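Local structure of OBG-type G domain-containing protein (Pyrococcus horikoshii, 2E87) at residues A[79-84]-A[195-200]; A[219-224]-A[241-246]. The protein probably binds GTP as an Obg-type G protein of the NOG1 family, is captured here with GDP, and has no established cellular role. All coordinates share one frame; numbering follows the deposited sequence.

How the contacts relate
Contact 1 (79-84 with 195-200) and contact 2 (219-224 with 241-246) lie side by side, with centres about 10 Å apart. They come in series along the chain, so contact 1 closes before contact 2 opens. Contact 1 joins the N-terminal helical domain to the G domain, and contact 2 lies wholly within the G domain. Tyr197 links them: its OH lies 3.3 Å from Leu243 CD2, and its CD2 lies 3.5 Å from Leu224 CD1. Glu80 on helix 76-86 also packs on Ala242. The interdomain contact thus adjoins packing inside the G domain, where the side chain of Thr221 in contact 2 is about 8 Å from GDP.

Contact 1 of 2, residues A[79-84]-A[195-200]; sequences QELVDV and ASYPFT
This is a buried apolar contact between domains. Helix 76-86 of the N-terminal helical domain packs Leu81 and Val84, one helical turn apart, on the loop between strands 193-195 and 204-211. The two methyls of Leu81 divide their work. CD1 meets Tyr197 CE1 at 4.2 Å, approaching the ring obliquely, while CD2 lies 4.1 Å from Tyr197 OH. CD1 also touches the ring of Pro198. Val84 uses one branch, CG1, which sits anti to the backbone N (chi1 158°). This methyl meets the edge of the Phe199 ring in its plane, 3.7 Å from CE1, and lies 4.2 Å from Pro198 CB. A type II beta turn from Tyr197 to Thr200 places Pro198 facing the helix, while the ring of Phe199 reaches Val84 with its CE1 edge. The Tyr197 carbonyl O takes a 2.7 Å bond from Thr200 OG1 and a weak one from Thr200 N, which ties the turn together. The YPFT sequence is consistent with the G2 (switch I) region of Obg-type GTPases. Around the contact, Phe199 packs on Ile235 and Ala239 of helix 234-241, Tyr197 OH is hydrogen-bonded to Ala239 O, and Tyr197 also rests on Ile204 of strand 204-211.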
# COMPACT_ATOMS: atom_id res chain seq x y z
N GLN A 79 -1.29 -3.07 3.88
CA GLN A 79 -2.37 -4.03 3.65
C GLN A 79 -3.68 -3.30 3.94
O GLN A 79 -4.67 -3.44 3.22
CB GLN A 79 -2.23 -5.22 4.58
CG GLN A 79 -1.21 -6.22 4.10
CD GLN A 79 -1.03 -7.37 5.06
OE1 GLN A 79 -1.99 -7.92 5.59
NE2 GLN A 79 0.22 -7.74 5.29
N GLU A 80 -3.67 -2.48 4.97
CA GLU A 80 -4.86 -1.74 5.33
C GLU A 80 -5.22 -0.69 4.27
O GLU A 80 -6.36 -0.61 3.82
CB GLU A 80 -4.65 -1.11 6.71
CG GLU A 80 -5.89 -0.95 7.52
CD GLU A 80 -6.69 -2.23 7.64
OE1 GLU A 80 -6.10 -3.31 7.85
OE2 GLU A 80 -7.92 -2.15 7.55
N LEU A 81 -4.25 0.11 3.83
CA LEU A 81 -4.59 1.11 2.84
C LEU A 81 -4.88 0.50 1.47
O LEU A 81 -5.68 1.06 0.72
CB LEU A 81 -3.49 2.16 2.75
CG LEU A 81 -3.33 3.02 4.00
CD1 LEU A 81 -2.40 4.14 3.69
CD2 LEU A 81 -4.65 3.59 4.44
N VAL A 82 -4.25 -0.61 1.13
CA VAL A 82 -4.52 -1.28 -0.14
C VAL A 82 -6.01 -1.67 -0.15
O VAL A 82 -6.72 -1.49 -1.14
CB VAL A 82 -3.67 -2.57 -0.31
CG1 VAL A 82 -4.30 -3.49 -1.38
CG2 VAL A 82 -2.25 -2.20 -0.72
N ASP A 83 -6.46 -2.22 0.98
CA ASP A 83 -7.83 -2.63 1.13
C ASP A 83 -8.73 -1.41 0.98
O ASP A 83 -9.76 -1.47 0.32
CB ASP A 83 -8.02 -3.27 2.52
CG ASP A 83 -9.41 -3.89 2.71
OD1 ASP A 83 -9.77 -4.14 3.87
OD2 ASP A 83 -10.12 -4.13 1.72
N VAL A 84 -8.34 -0.29 1.58
CA VAL A 84 -9.14 0.92 1.49
C VAL A 84 -9.26 1.43 0.07
O VAL A 84 -10.33 1.85 -0.35
CB VAL A 84 -8.55 2.06 2.36
CG1 VAL A 84 -9.03 3.41 1.86
CG2 VAL A 84 -8.98 1.88 3.79
N ALA A 195 3.08 13.46 2.01
CA ALA A 195 2.66 12.13 1.61
C ALA A 195 1.19 12.17 1.26
O ALA A 195 0.42 12.88 1.90
CB ALA A 195 2.89 11.14 2.73
N SER A 196 0.81 11.42 0.24
CA SER A 196 -0.59 11.36 -0.15
C SER A 196 -1.28 10.47 0.86
O SER A 196 -0.68 9.53 1.36
CB SER A 196 -0.73 10.74 -1.54
OG SER A 196 -0.26 11.63 -2.52
N TYR A 197 -2.52 10.78 1.20
CA TYR A 197 -3.21 9.93 2.14
C TYR A 197 -4.69 9.86 1.82
O TYR A 197 -5.35 10.89 1.64
CB TYR A 197 -3.01 10.42 3.57
CG TYR A 197 -3.18 9.32 4.57
CD1 TYR A 197 -2.07 8.65 5.11
CD2 TYR A 197 -4.45 8.92 4.98
CE1 TYR A 197 -2.24 7.61 6.03
CE2 TYR A 197 -4.63 7.90 5.89
CZ TYR A 197 -3.53 7.25 6.42
OH TYR A 197 -3.75 6.28 7.37
N PRO A 198 -5.24 8.64 1.74
CA PRO A 198 -6.67 8.46 1.44
C PRO A 198 -7.58 9.30 2.33
O PRO A 198 -7.40 9.36 3.54
CB PRO A 198 -6.86 6.96 1.66
CG PRO A 198 -5.53 6.41 1.21
CD PRO A 198 -4.56 7.34 1.88
N PHE A 199 -8.55 9.98 1.71
CA PHE A 199 -9.51 10.82 2.42
C PHE A 199 -8.98 12.13 2.99
O PHE A 199 -9.55 12.70 3.92
CB PHE A 199 -10.21 10.03 3.53
CG PHE A 199 -10.95 8.83 3.03
CD1 PHE A 199 -10.30 7.63 2.82
CD2 PHE A 199 -12.29 8.93 2.69
CE1 PHE A 199 -10.96 6.54 2.27
CE2 PHE A 199 -12.97 7.85 2.14
CZ PHE A 199 -12.30 6.65 1.93
N THR A 200 -7.86 12.61 2.46
CA THR A 200 -7.33 13.88 2.93
C THR A 200 -7.34 14.81 1.74
O THR A 200 -7.27 14.37 0.58
CB THR A 200 -5.88 13.79 3.48
OG1 THR A 200 -4.98 13.44 2.43
CG2 THR A 200 -5.79 12.78 4.62

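Contact 2 of 2, residues A[219-224]-A[241-246]; sequences IDTPGL and LALRYL
Ile219 and Leu246 meet tip to tip, with CD1 of Ile219 3.8 Å from CD2 of Leu246. Beside them, Thr221 CG2 lies 3.8 Å from Leu243 CD1, the two side chains meeting at a slant. These two methyl pairs are the tight part of a buried, wholly apolar contact. The hydroxyl and methyl of Thr221 go to different partners. With chi1 at 58°, OG1 sits between the backbone N and the carbonyl carbon and bonds to Ile172 O, while the methyl is left for Leu243. The other pairs are looser: Leu243 CD1 is 4.4 Å from Leu224 CD1, and Leu243 CD2 is equally far from Ile219 CD1. Asp220 to Gly223 form the DxxG sequence, the G3 motif of P-loop GTPases, at the end of strand 214-220. A bond from Leu224 N to Thr221 O (2.8 Å) closes the turn there. The segments lie on a beta-alpha-beta crossover that runs through helix 234-241 to strand 249-254, with strand 169-173 between the two strands. The side chain of Thr221 is about 4 Å from that of the GDP-binding Lys180. In 241-246, three backbone bonds, each from an N to the O three residues earlier, form successive turns. Leu246 faces Ile219 of the strand, and Leu243 faces mainly the loop after it. Arg244 and Tyr245 are the exposed residues of 241-246; Tyr245 also touches Lys76 and Phe77 of helix 76-86, and Arg244 makes a long, weak ion pair with Glu277.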
# COMPACT_ATOMS: atom_id res chain seq x y z
N ILE A 219 4.98 12.53 11.57
CA ILE A 219 3.89 12.87 10.65
C ILE A 219 2.77 13.55 11.40
O ILE A 219 2.58 13.34 12.59
CB ILE A 219 3.27 11.62 9.95
CG1 ILE A 219 2.54 10.76 10.98
CG2 ILE A 219 4.34 10.81 9.26
CD1 ILE A 219 1.77 9.61 10.36
N ASP A 220 2.03 14.42 10.71
CA ASP A 220 0.88 15.05 11.34
C ASP A 220 -0.37 14.44 10.69
O ASP A 220 -0.27 13.75 9.67
CB ASP A 220 0.90 16.58 11.23
CG ASP A 220 0.97 17.08 9.81
OD1 ASP A 220 1.05 16.28 8.86
OD2 ASP A 220 0.94 18.32 9.66
N THR A 221 -1.53 14.69 11.27
CA THR A 221 -2.73 14.06 10.75
C THR A 221 -3.89 14.94 10.32
O THR A 221 -5.05 14.63 10.60
CB THR A 221 -3.22 13.06 11.79
OG1 THR A 221 -3.46 13.74 13.03
CG2 THR A 221 -2.17 11.99 12.02
N PRO A 222 -3.60 16.04 9.62
CA PRO A 222 -4.73 16.88 9.21
C PRO A 222 -5.74 16.06 8.41
O PRO A 222 -5.37 15.26 7.54
CB PRO A 222 -4.08 17.98 8.37
CG PRO A 222 -2.95 17.22 7.69
CD PRO A 222 -2.39 16.35 8.82
N GLY A 223 -7.02 16.25 8.70
CA GLY A 223 -8.05 15.52 7.98
C GLY A 223 -8.22 14.09 8.44
O GLY A 223 -9.10 13.40 7.94
N LEU A 224 -7.41 13.66 9.40
CA LEU A 224 -7.48 12.29 9.90
C LEU A 224 -7.75 12.21 11.42
O LEU A 224 -8.71 11.57 11.86
CB LEU A 224 -6.18 11.55 9.55
CG LEU A 224 -5.76 11.48 8.06
CD1 LEU A 224 -4.40 10.80 7.91
CD2 LEU A 224 -6.82 10.72 7.23
N LEU A 241 -7.80 4.60 11.01
CA LEU A 241 -7.32 3.64 11.98
C LEU A 241 -6.11 2.84 11.52
O LEU A 241 -5.48 2.15 12.32
CB LEU A 241 -8.44 2.68 12.39
CG LEU A 241 -9.64 3.32 13.09
CD1 LEU A 241 -10.60 2.23 13.54
CD2 LEU A 241 -9.19 4.14 14.28
N ALA A 242 -5.78 2.94 10.24
CA ALA A 242 -4.62 2.25 9.69
C ALA A 242 -3.36 2.80 10.38
O ALA A 242 -2.34 2.10 10.46
CB ALA A 242 -4.53 2.47 8.18
N LEU A 243 -3.43 4.03 10.87
CA LEU A 243 -2.29 4.67 11.55
C LEU A 243 -1.80 3.83 12.73
O LEU A 243 -0.67 4.00 13.17
CB LEU A 243 -2.66 6.10 12.01
CG LEU A 243 -3.06 7.09 10.89
CD1 LEU A 243 -3.45 8.43 11.47
CD2 LEU A 243 -1.92 7.26 9.92
N ARG A 244 -2.63 2.91 13.21
CA ARG A 244 -2.27 2.02 14.31
C ARG A 244 -1.06 1.17 13.92
O ARG A 244 -0.25 0.79 14.78
CB ARG A 244 -3.40 1.04 14.66
CG ARG A 244 -4.71 1.64 15.12
CD ARG A 244 -5.71 0.52 15.44
NE ARG A 244 -7.04 1.04 15.79
CZ ARG A 244 -8.09 0.28 16.10
NH1 ARG A 244 -7.98 -1.04 16.11
NH2 ARG A 244 -9.25 0.85 16.39
N TYR A 245 -0.96 0.86 12.63
CA TYR A 245 0.13 0.04 12.13
C TYR A 245 1.39 0.80 11.70
O TYR A 245 2.40 0.19 11.38
CB TYR A 245 -0.39 -0.80 10.96
CG TYR A 245 -1.58 -1.64 11.36
CD1 TYR A 245 -2.76 -1.59 10.63
CD2 TYR A 245 -1.51 -2.49 12.46
CE1 TYR A 245 -3.85 -2.37 10.99
CE2 TYR A 245 -2.59 -3.27 12.83
CZ TYR A 245 -3.76 -3.21 12.09
OH TYR A 245 -4.83 -4.00 12.45
N LEU A 246 1.31 2.12 11.70
CA LEU A 246 2.43 2.98 11.33
C LEU A 246 3.03 3.65 12.57
O LEU A 246 4.23 3.55 12.83
CB LEU A 246 1.96 4.05 10.36
CG LEU A 246 2.97 5.09 9.90
CD1 LEU A 246 4.12 4.45 9.14
CD2 LEU A 246 2.23 6.07 9.02